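Local coordinates for cytochrome C-type biogenesis protein ccmF (PDB 6ZMQ), which acts as a membrane-bound cytochrome c heme lyase, binding heme b and probably helping to handle and attach heme during cytochrome c maturation, at residues 226-231 against 639-644; 496-499 against 503-506. All blocks are in the same frame, centred on the assembly; numbering follows the deposited sequence.

Contact 1 (226-231 against 639-644). With PTY (phosphatidylethanolamine), chain F.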
ATOM      1  N   TRP A 226       9.849   7.304  10.026  1.00 21.44           N
ATOM      2  CA  TRP A 226       9.713   7.055   8.591  1.00 38.66           C
ATOM      3  C   TRP A 226       9.332   5.610   8.318  1.00 46.44           C
ATOM      4  O   TRP A 226       8.584   5.334   7.377  1.00 67.80           O
ATOM      5  CB  TRP A 226      11.008   7.367   7.844  1.00 44.84           C
ATOM      6  CG  TRP A 226      11.291   8.799   7.673  1.00 48.36           C
ATOM      7  CD1 TRP A 226      10.885   9.604   6.654  1.00 57.24           C
ATOM      8  CD2 TRP A 226      12.110   9.603   8.521  1.00 43.14           C
ATOM      9  NE1 TRP A 226      11.389  10.873   6.821  1.00 39.08           N
ATOM     10  CE2 TRP A 226      12.139  10.899   7.967  1.00 43.50           C
ATOM     11  CE3 TRP A 226      12.805   9.358   9.712  1.00 44.59           C
ATOM     12  CZ2 TRP A 226      12.836  11.948   8.562  1.00 56.66           C
ATOM     13  CZ3 TRP A 226      13.499  10.403  10.302  1.00 50.75           C
ATOM     14  CH2 TRP A 226      13.511  11.681   9.727  1.00 56.40           C
ATOM     15  N   THR A 227       9.835   4.679   9.135  1.00 30.49           N
ATOM     16  CA  THR A 227       9.452   3.276   9.004  1.00 22.11           C
ATOM     17  C   THR A 227       7.977   3.068   9.330  1.00 30.24           C
ATOM     18  O   THR A 227       7.252   2.430   8.550  1.00 49.99           O
ATOM     19  CB  THR A 227      10.323   2.407   9.914  1.00 36.25           C
ATOM     20  OG1 THR A 227       9.947   2.607  11.284  1.00 54.64           O
ATOM     21  CG2 THR A 227      11.784   2.784   9.748  1.00 47.46           C
ATOM     22  N   LEU A 228       7.498   3.661  10.438  1.00 31.00           N
ATOM     23  CA  LEU A 228       6.081   3.531  10.792  1.00 33.43           C
ATOM     24  C   LEU A 228       5.175   4.250   9.792  1.00 53.94           C
ATOM     25  O   LEU A 228       4.183   3.671   9.340  1.00 72.94           O
ATOM     26  CB  LEU A 228       5.811   4.059  12.203  1.00 20.54           C
ATOM     27  CG  LEU A 228       4.308   4.085  12.552  1.00 28.30           C
ATOM     28  CD1 LEU A 228       3.660   2.689  12.656  1.00 27.26           C
ATOM     29  CD2 LEU A 228       3.985   4.941  13.733  1.00 48.14           C
ATOM     30  N   ILE A 229       5.537   5.474   9.392  1.00 52.37           N
ATOM     31  CA  ILE A 229       4.730   6.272   8.471  1.00 42.09           C
ATOM     32  C   ILE A 229       4.727   5.663   7.067  1.00 41.79           C
ATOM     33  O   ILE A 229       3.691   5.651   6.391  1.00 59.73           O
ATOM     34  CB  ILE A 229       5.229   7.735   8.515  1.00 31.89           C
ATOM     35  CG1 ILE A 229       4.513   8.493   9.647  1.00 29.45           C
ATOM     36  CG2 ILE A 229       5.162   8.453   7.168  1.00 29.39           C
ATOM     37  CD1 ILE A 229       5.125   9.828  10.050  1.00 35.51           C
ATOM     38  N   ALA A 230       5.847   5.066   6.649  1.00 29.47           N
ATOM     39  CA  ALA A 230       5.925   4.357   5.372  1.00 24.19           C
ATOM     40  C   ALA A 230       5.042   3.125   5.369  1.00 30.54           C
ATOM     41  O   ALA A 230       4.339   2.857   4.384  1.00 54.62           O
ATOM     42  CB  ALA A 230       7.362   3.920   5.104  1.00 27.61           C
ATOM     43  N   TRP A 231       5.046   2.380   6.481  1.00 20.56           N
ATOM     44  CA  TRP A 231       4.154   1.237   6.603  1.00 31.23           C
ATOM     45  C   TRP A 231       2.696   1.661   6.730  1.00 52.07           C
ATOM     46  O   TRP A 231       1.804   0.921   6.307  1.00 69.64           O
ATOM     47  CB  TRP A 231       4.569   0.403   7.802  1.00 21.19           C
ATOM     48  CG  TRP A 231       3.733  -0.809   8.010  1.00 25.29           C
ATOM     49  CD1 TRP A 231       3.976  -2.047   7.509  1.00 37.04           C
ATOM     50  CD2 TRP A 231       2.519  -0.919   8.782  1.00 36.46           C
ATOM     51  NE1 TRP A 231       2.994  -2.919   7.900  1.00 43.17           N
ATOM     52  CE2 TRP A 231       2.086  -2.251   8.678  1.00 42.73           C
ATOM     53  CE3 TRP A 231       1.749  -0.016   9.526  1.00 41.98           C
ATOM     54  CZ2 TRP A 231       0.935  -2.705   9.292  1.00 44.52           C
ATOM     55  CZ3 TRP A 231       0.595  -0.474  10.137  1.00 40.34           C
ATOM     56  CH2 TRP A 231       0.209  -1.808  10.026  1.00 45.04           C
ATOM     57  N   LEU A 639      -7.333   4.995  12.627  1.00 55.85           N
ATOM     58  CA  LEU A 639      -7.408   5.710  13.899  1.00 52.91           C
ATOM     59  C   LEU A 639      -6.607   5.066  15.035  1.00 52.75           C
ATOM     60  O   LEU A 639      -6.734   5.515  16.180  1.00 74.12           O
ATOM     61  CB  LEU A 639      -8.875   5.883  14.314  1.00 50.76           C
ATOM     62  CG  LEU A 639      -9.716   6.968  13.617  1.00 50.94           C
ATOM     63  CD1 LEU A 639     -10.581   6.486  12.462  1.00 57.06           C
ATOM     64  CD2 LEU A 639     -10.604   7.605  14.669  1.00 51.71           C
ATOM     65  N   GLY A 640      -5.846   3.998  14.778  1.00 37.04           N
ATOM     66  CA  GLY A 640      -4.820   3.554  15.710  1.00 40.20           C
ATOM     67  C   GLY A 640      -3.387   3.939  15.380  1.00 47.89           C
ATOM     68  O   GLY A 640      -2.623   4.369  16.261  1.00 56.85           O
ATOM     69  N   THR A 641      -3.002   3.755  14.109  1.00 42.48           N
ATOM     70  CA  THR A 641      -1.670   4.155  13.650  1.00 40.38           C
ATOM     71  C   THR A 641      -1.514   5.677  13.697  1.00 56.99           C
ATOM     72  O   THR A 641      -0.412   6.195  13.937  1.00 71.08           O
ATOM     73  CB  THR A 641      -1.437   3.573  12.246  1.00 36.56           C
ATOM     74  OG1 THR A 641      -1.470   2.144  12.337  1.00 46.98           O
ATOM     75  CG2 THR A 641      -0.080   3.964  11.629  1.00 30.83           C
ATOM     76  N   LEU A 642      -2.621   6.417  13.523  1.00 61.23           N
ATOM     77  CA  LEU A 642      -2.592   7.842  13.845  1.00 49.55           C
ATOM     78  C   LEU A 642      -2.408   8.098  15.340  1.00 52.67           C
ATOM     79  O   LEU A 642      -1.863   9.141  15.719  1.00 55.75           O
ATOM     80  CB  LEU A 642      -3.859   8.528  13.337  1.00 41.24           C
ATOM     81  CG  LEU A 642      -3.938   8.714  11.823  1.00 41.37           C
ATOM     82  CD1 LEU A 642      -5.375   8.927  11.392  1.00 42.95           C
ATOM     83  CD2 LEU A 642      -3.082   9.889  11.399  1.00 41.29           C
ATOM     84  N   TYR A 643      -2.850   7.174  16.205  1.00 52.82           N
ATOM     85  CA  TYR A 643      -2.696   7.386  17.647  1.00 60.92           C
ATOM     86  C   TYR A 643      -1.271   7.083  18.106  1.00 68.89           C
ATOM     87  O   TYR A 643      -0.839   7.585  19.153  1.00 72.69           O
ATOM     88  CB  TYR A 643      -3.729   6.570  18.444  1.00 63.59           C
ATOM     89  CG  TYR A 643      -3.878   6.996  19.906  1.00 62.36           C
ATOM     90  CD1 TYR A 643      -4.770   8.006  20.252  1.00 64.43           C
ATOM     91  CD2 TYR A 643      -3.110   6.425  20.928  1.00 57.54           C
ATOM     92  CE1 TYR A 643      -4.908   8.428  21.562  1.00 62.15           C
ATOM     93  CE2 TYR A 643      -3.239   6.850  22.243  1.00 49.88           C
ATOM     94  CZ  TYR A 643      -4.146   7.846  22.550  1.00 56.01           C
ATOM     95  OH  TYR A 643      -4.295   8.276  23.848  1.00 58.86           O
ATOM     96  N   ILE A 644      -0.535   6.240  17.367  1.00 68.60           N
ATOM     97  CA  ILE A 644       0.902   6.097  17.642  1.00 56.63           C
ATOM     98  C   ILE A 644       1.624   7.428  17.406  1.00 59.48           C
ATOM     99  O   ILE A 644       2.515   7.822  18.172  1.00 52.49           O
ATOM    100  CB  ILE A 644       1.519   4.957  16.806  1.00 38.50           C
ATOM    101  CG1 ILE A 644       0.652   3.687  16.875  1.00 35.57           C
ATOM    102  CG2 ILE A 644       2.966   4.685  17.263  1.00 35.99           C
ATOM    103  CD1 ILE A 644       0.937   2.771  18.043  1.00 42.23           C
TER
HETATM  104  C1  PTY F 705       9.200  12.301   9.483  1.00 49.19           C
HETATM  105  C2  PTY F 705      13.078   9.440  15.239  1.00 53.77           C
HETATM  106  C3  PTY F 705      13.027  10.907  14.810  1.00 61.05           C
HETATM  107  O4  PTY F 705       8.751  12.595   8.192  1.00 43.94           O
HETATM  108  C5  PTY F 705       9.888  13.371  11.671  1.00 59.72           C
HETATM  109  C6  PTY F 705       9.345  13.608  10.255  1.00 61.84           C
HETATM  110  O7  PTY F 705       8.063  14.170  10.346  1.00 82.66           O
HETATM  111  C8  PTY F 705       7.924  15.535  10.047  1.00 85.29           C
HETATM  112  O10 PTY F 705       8.683  16.331  10.491  1.00 87.46           O
HETATM  113  C11 PTY F 705       6.771  15.997   9.150  1.00 76.96           C
HETATM  114  C12 PTY F 705       6.970  17.459   8.743  1.00 55.14           C
HETATM  115  C13 PTY F 705       5.856  17.950   7.813  1.00 48.03           C
HETATM  116  C14 PTY F 705       4.499  17.894   8.518  1.00 46.47           C
HETATM  117  C15 PTY F 705       3.470  18.741   7.766  1.00 45.12           C
HETATM  118  C16 PTY F 705       2.077  18.191   8.074  1.00 47.75           C
HETATM  119  C17 PTY F 705       1.101  18.492   6.932  1.00 49.73           C
HETATM  120  C18 PTY F 705       0.699  17.254   6.113  1.00 54.00           C
HETATM  121  C19 PTY F 705       0.601  15.961   6.931  1.00 61.91           C
HETATM  122  C20 PTY F 705      -0.603  15.121   6.492  1.00 70.11           C
HETATM  123  C21 PTY F 705      -0.401  14.534   5.091  1.00 70.66           C
HETATM  124  C22 PTY F 705      -1.634  13.705   4.711  1.00 70.66           C
HETATM  125  C23 PTY F 705      -1.305  12.614   3.687  1.00 68.84           C
HETATM  126  C24 PTY F 705      -1.883  13.001   2.320  1.00 58.17           C
HETATM  127  C25 PTY F 705      -2.636  11.818   1.702  1.00 40.61           C
HETATM  128  C26 PTY F 705      -3.423  12.266   0.469  1.00 35.34           C
HETATM  129  C27 PTY F 705      -4.613  11.334   0.250  1.00 35.49           C
HETATM  130  C28 PTY F 705      -5.721  12.116  -0.453  1.00 36.11           C
HETATM  131  C29 PTY F 705      -7.090  11.616  -0.000  1.00 32.35           C
HETATM  132  C30 PTY F 705       7.890  11.650   7.621  1.00 43.13           C
HETATM  133  C31 PTY F 705       7.134  11.976   6.330  1.00 37.82           C
HETATM  134  O30 PTY F 705       7.756  10.585   8.127  1.00 52.98           O
HETATM  135  C32 PTY F 705       6.297  13.252   6.414  1.00 39.17           C
HETATM  136  C33 PTY F 705       5.437  13.351   5.151  1.00 39.57           C
HETATM  137  C34 PTY F 705       3.998  13.718   5.513  1.00 44.74           C
HETATM  138  C35 PTY F 705       3.061  13.090   4.482  1.00 47.51           C
HETATM  139  C36 PTY F 705       3.292  13.754   3.122  1.00 48.65           C
HETATM  140  C37 PTY F 705       1.994  13.772   2.306  1.00 46.60           C
HETATM  141  C38 PTY F 705       2.204  14.446   0.946  1.00 38.49           C
HETATM  142  C39 PTY F 705       0.940  14.394   0.086  1.00 31.77           C
HETATM  143  C40 PTY F 705       0.809  15.687  -0.718  1.00 40.23           C
HETATM  144  C41 PTY F 705      -0.531  15.730  -1.452  1.00 55.89           C
HETATM  145  C42 PTY F 705      -1.572  16.379  -0.542  1.00 56.74           C
HETATM  146  C43 PTY F 705      -2.053  17.676  -1.188  1.00 42.64           C
HETATM  147  C44 PTY F 705      -3.456  17.969  -0.666  1.00 26.96           C
HETATM  148  P1  PTY F 705      11.968  12.574  13.075  1.00 50.24           P
HETATM  149  O11 PTY F 705      12.070  11.095  13.802  1.00 59.32           O
HETATM  150  O12 PTY F 705      13.364  13.017  12.706  1.00 41.33           O
HETATM  151  O13 PTY F 705      11.422  13.570  14.071  1.00 54.25           O
HETATM  152  O14 PTY F 705      11.000  12.509  11.726  1.00 51.79           O
HETATM  153  N1  PTY F 705      13.839   9.331  16.472  1.00 41.75           N
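Leu228 has the largest single share of this contact, reaching between Thr641 and Ile644 with one methyl for each. Its CG is anti to the backbone N (chi1 174°), which carries the branch toward helix 627-644. There the methyls part: Leu228 CD2 rests on Ile644 CG2 at 3.7 Å, the two side chains meeting at a slant, while Leu228 CD1 slides past Thr641 in the opposite sense and ends 4.1 Å from its CG2. Trp231, one turn further along, is also fully extended (chi1 -179°); its side chain and that of Thr641 cross at about a right angle, so that the edge of the six-membered ring meets the hydroxyl. The oxygen lies in the ring plane, with Trp231 CZ3 4.0 Å from Thr641 OG1. No hydrogen bond is made here; the hydroxyl has a weak one to Met637 O, and the indole NE1 is bonded to Thr272 OG1.

The backbones belong to two predicted transmembrane helices that run antiparallel (165° between segment directions) with their axes 10.9 Å apart, the gap being bridged by side chains alone. Heme touches Leu228, Trp231 and Ile644, making this apolar bridge part of its pocket wall; Trp268 stacks on the Trp231 ring.

The same stretch of helix 224-247 also faces a phosphatidylethanolamine. Trp226 lays one indole face over the glycerol end of the lipid, whose C1 sits 3.5 Å above the ring plane toward the rim, and Trp226 CH2 comes within 3.3 Å of phosphate oxygen O12. Ile229 CD1 lies beside the lipid's ester carbonyl oxygen O30, 3.3 Å away.

Contact 2 (496-499 against 503-506). With HEM (protoporphyrin IX containing Fe), chain B.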
ATOM      1  N   GLY A 496      -3.271   6.971  33.471  1.00 79.86           N
ATOM      2  CA  GLY A 496      -3.722   7.033  32.099  1.00 75.41           C
ATOM      3  C   GLY A 496      -2.848   6.156  31.226  1.00 78.94           C
ATOM      4  O   GLY A 496      -1.691   6.469  30.942  1.00 91.20           O
ATOM      5  N   PHE A 497      -3.422   5.031  30.807  1.00 70.01           N
ATOM      6  CA  PHE A 497      -2.749   4.101  29.917  1.00 71.48           C
ATOM      7  C   PHE A 497      -2.700   4.639  28.501  1.00 71.79           C
ATOM      8  O   PHE A 497      -1.837   4.234  27.718  1.00 80.40           O
ATOM      9  CB  PHE A 497      -3.474   2.748  29.931  1.00 68.94           C
ATOM     10  CG  PHE A 497      -2.647   1.604  29.420  1.00 61.70           C
ATOM     11  CD1 PHE A 497      -1.256   1.641  29.468  1.00 53.42           C
ATOM     12  CD2 PHE A 497      -3.268   0.494  28.864  1.00 75.45           C
ATOM     13  CE1 PHE A 497      -0.502   0.592  28.973  1.00 56.88           C
ATOM     14  CE2 PHE A 497      -2.524  -0.559  28.376  1.00 87.24           C
ATOM     15  CZ  PHE A 497      -1.138  -0.511  28.432  1.00 69.59           C
ATOM     16  N   LEU A 498      -3.605   5.568  28.192  1.00 68.56           N
ATOM     17  CA  LEU A 498      -3.661   6.240  26.898  1.00 65.43           C
ATOM     18  C   LEU A 498      -2.418   7.099  26.640  1.00 73.62           C
ATOM     19  O   LEU A 498      -2.128   7.450  25.490  1.00 83.51           O
ATOM     20  CB  LEU A 498      -4.939   7.089  26.833  1.00 63.44           C
ATOM     21  CG  LEU A 498      -6.353   6.487  26.997  1.00 58.15           C
ATOM     22  CD1 LEU A 498      -6.536   5.095  26.370  1.00 65.43           C
ATOM     23  CD2 LEU A 498      -6.822   6.498  28.459  1.00 48.97           C
ATOM     24  N   ALA A 499      -1.711   7.499  27.708  1.00 76.20           N
ATOM     25  CA  ALA A 499      -0.417   8.167  27.574  1.00 79.74           C
ATOM     26  C   ALA A 499       0.625   7.284  26.888  1.00 83.12           C
ATOM     27  O   ALA A 499       1.431   7.779  26.090  1.00 79.06           O
ATOM     28  CB  ALA A 499       0.091   8.602  28.949  1.00 78.41           C
ATOM     29  N   ARG A 503       1.816   1.342  23.035  1.00 39.30           N
ATOM     30  CA  ARG A 503       1.112   0.138  23.469  1.00 49.04           C
ATOM     31  C   ARG A 503      -0.386   0.201  23.176  1.00 56.32           C
ATOM     32  O   ARG A 503      -0.923  -0.747  22.601  1.00 69.19           O
ATOM     33  CB  ARG A 503       1.347  -0.109  24.963  1.00 56.09           C
ATOM     34  CG  ARG A 503       2.718  -0.685  25.354  1.00 68.44           C
ATOM     35  CD  ARG A 503       2.850  -2.198  25.129  1.00 73.52           C
ATOM     36  NE  ARG A 503       4.093  -2.755  25.680  1.00 81.40           N
ATOM     37  CZ  ARG A 503       5.309  -2.626  25.143  1.00 75.85           C
ATOM     38  NH1 ARG A 503       6.374  -3.063  25.800  1.00 75.45           N
ATOM     39  NH2 ARG A 503       5.476  -1.999  23.987  1.00 72.03           N
ATOM     40  N   VAL A 504      -1.059   1.320  23.474  1.00 55.90           N
ATOM     41  CA  VAL A 504      -2.517   1.361  23.317  1.00 45.23           C
ATOM     42  C   VAL A 504      -2.909   1.484  21.836  1.00 46.08           C
ATOM     43  O   VAL A 504      -3.855   0.818  21.372  1.00 59.61           O
ATOM     44  CB  VAL A 504      -3.137   2.471  24.203  1.00 39.56           C
ATOM     45  CG1 VAL A 504      -2.460   3.814  24.023  1.00 41.39           C
ATOM     46  CG2 VAL A 504      -4.656   2.587  24.019  1.00 47.25           C
ATOM     47  N   GLY A 505      -2.167   2.297  21.063  1.00 34.57           N
ATOM     48  CA  GLY A 505      -2.400   2.362  19.627  1.00 40.58           C
ATOM     49  C   GLY A 505      -2.081   1.059  18.923  1.00 51.91           C
ATOM     50  O   GLY A 505      -2.793   0.653  17.997  1.00 70.42           O
ATOM     51  N   SER A 506      -1.037   0.362  19.388  1.00 46.94           N
ATOM     52  CA  SER A 506      -0.699  -0.946  18.846  1.00 38.62           C
ATOM     53  C   SER A 506      -1.775  -1.970  19.166  1.00 47.49           C
ATOM     54  O   SER A 506      -2.063  -2.827  18.333  1.00 57.10           O
ATOM     55  CB  SER A 506       0.655  -1.411  19.386  1.00 29.28           C
ATOM     56  OG  SER A 506       0.496  -2.167  20.574  1.00 35.86           O
TER
HETATM   57  CHA HEM B 701       3.560  -3.016  17.512  1.00 41.84           C
HETATM   58  CHB HEM B 701       3.719  -7.859  18.239  1.00 49.80           C
HETATM   59  CHC HEM B 701       1.599  -8.570  13.863  1.00 46.41           C
HETATM   60  CHD HEM B 701       1.061  -3.739  13.453  1.00 48.24           C
HETATM   61  C1A HEM B 701       3.770  -4.280  18.041  1.00 51.28           C
HETATM   62  C2A HEM B 701       4.432  -4.501  19.280  1.00 53.30           C
HETATM   63  C3A HEM B 701       4.482  -5.848  19.487  1.00 47.51           C
HETATM   64  C4A HEM B 701       3.864  -6.484  18.395  1.00 50.50           C
HETATM   65  CMA HEM B 701       5.087  -6.552  20.668  1.00 41.61           C
HETATM   66  CAA HEM B 701       4.984  -3.440  20.220  1.00 48.22           C
HETATM   67  CBA HEM B 701       3.874  -2.795  21.069  1.00 48.79           C
HETATM   68  CGA HEM B 701       3.226  -3.802  21.986  1.00 68.38           C
HETATM   69  O1A HEM B 701       2.004  -4.051  21.870  1.00 78.58           O
HETATM   70  O2A HEM B 701       3.912  -4.383  22.858  1.00 74.03           O
HETATM   71  C1B HEM B 701       3.167  -8.437  17.076  1.00 37.54           C
HETATM   72  C2B HEM B 701       3.203  -9.826  16.810  1.00 38.85           C
HETATM   73  C3B HEM B 701       2.620 -10.041  15.600  1.00 42.30           C
HETATM   74  C4B HEM B 701       2.236  -8.725  15.090  1.00 36.59           C
HETATM   75  CMB HEM B 701       3.766 -10.887  17.703  1.00 38.20           C
HETATM   76  CAB HEM B 701       2.426 -11.315  14.898  1.00 56.09           C
HETATM   77  CBB HEM B 701       3.465 -11.623  13.877  1.00 57.44           C
HETATM   78  C1C HEM B 701       1.202  -7.326  13.422  1.00 32.81           C
HETATM   79  C2C HEM B 701       0.331  -7.092  12.357  1.00 22.09           C
HETATM   80  C3C HEM B 701       0.196  -5.728  12.266  1.00 20.59           C
HETATM   81  C4C HEM B 701       0.974  -5.116  13.277  1.00 30.76           C
HETATM   82  CMC HEM B 701      -0.339  -8.096  11.454  1.00 20.80           C
HETATM   83  CAC HEM B 701      -0.613  -5.035  11.280  1.00 20.41           C
HETATM   84  CBC HEM B 701      -1.971  -4.567  11.643  1.00 27.00           C
HETATM   85  C1D HEM B 701       1.750  -3.096  14.493  1.00 45.53           C
HETATM   86  C2D HEM B 701       1.939  -1.647  14.613  1.00 45.29           C
HETATM   87  C3D HEM B 701       2.640  -1.428  15.749  1.00 46.44           C
HETATM   88  C4D HEM B 701       2.867  -2.772  16.328  1.00 40.51           C
HETATM   89  CMD HEM B 701       1.450  -0.601  13.649  1.00 40.02           C
HETATM   90  CAD HEM B 701       3.090  -0.089  16.311  1.00 47.46           C
HETATM   91  CBD HEM B 701       4.594   0.076  16.060  1.00 52.06           C
HETATM   92  CGD HEM B 701       5.152   1.427  16.445  1.00 47.94           C
HETATM   93  O1D HEM B 701       5.841   1.571  17.481  1.00 41.28           O
HETATM   94  O2D HEM B 701       4.947   2.410  15.711  1.00 49.50           O
HETATM   95  NA  HEM B 701       3.452  -5.518  17.517  1.00 63.47           N
HETATM   96  NB  HEM B 701       2.599  -7.825  16.016  1.00 39.48           N
HETATM   97  NC  HEM B 701       1.553  -6.131  13.988  1.00 40.47           N
HETATM   98  ND  HEM B 701       2.310  -3.687  15.530  1.00 57.77           N
HETATM   99 FE   HEM B 701       2.346  -5.763  15.842  1.00 52.30          FE
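Ser506 OG lies between two oxygens, hydrogen-bonding distance from each: 2.7 Å to heme propionate O1A and 2.9 Å to Arg503 O, one turn back in its own helix. Its one proton can serve only one of them at a time, and either way the propionate sits against this turn of helix 501-525. The other carboxylate oxygen, O2A, lies against Arg503. The arginine chain bends at chi2 (-79°), turning away from the loop and bringing the guanidinium to the heme, where O2A sits over one face of the flat group rather than in its plane, 3.1 Å from Arg503 NH2. Arg224 NH2 also hydrogen-bonds the heme. Arg503, whose NH1 is near that of Arg362, puts positive charge over O2A and would probably help hold the carboxylate as an anion. An alanine in place of Arg503 would probably leave O2A without this charged cover and the propionate freer to turn.

The side of the helix turned from the heme packs on residues 496-499. Val504 wedges in, with CG1 set between its own N and carbonyl carbon (chi1 51°); this methyl lies 3.8 Å from Phe497 O and nearly as close to Leu498 O. Val504 CG2 meets Leu498 CD1 at 3.9 Å, the two side chains slanting across each other. Phe497 reaches the start of the arginine side chain, CZ 4.3 Å from Arg503 CB.

No hydrogen bond joins the two segments: the loop that follows helix 460-484 folds back on the beginning of helix 501-525, backbone carbonyls as well as side chains meeting Val504, and that helix further on carries the axial heme ligand His510.

Along the chain the order is 226-231, 496-499, 503-506, 639-644, so contact 1 joins distant parts of the sequence and contact 2 is a local turn within that span. Their centres are 14 Å apart, and they meet directly: Tyr643 OH lies 2.8 Å from Leu498 O, probably a hydrogen bond, and Ile644 CD1 packs 3.4 Å from Ser506 N. The end of helix 627-644 therefore touches both helix 224-247 and the start of helix 501-525. Both contacts border the same heme, contact 1 with apolar side chains and contact 2 at a propionate, so the pocket draws on both sequence families of the protein.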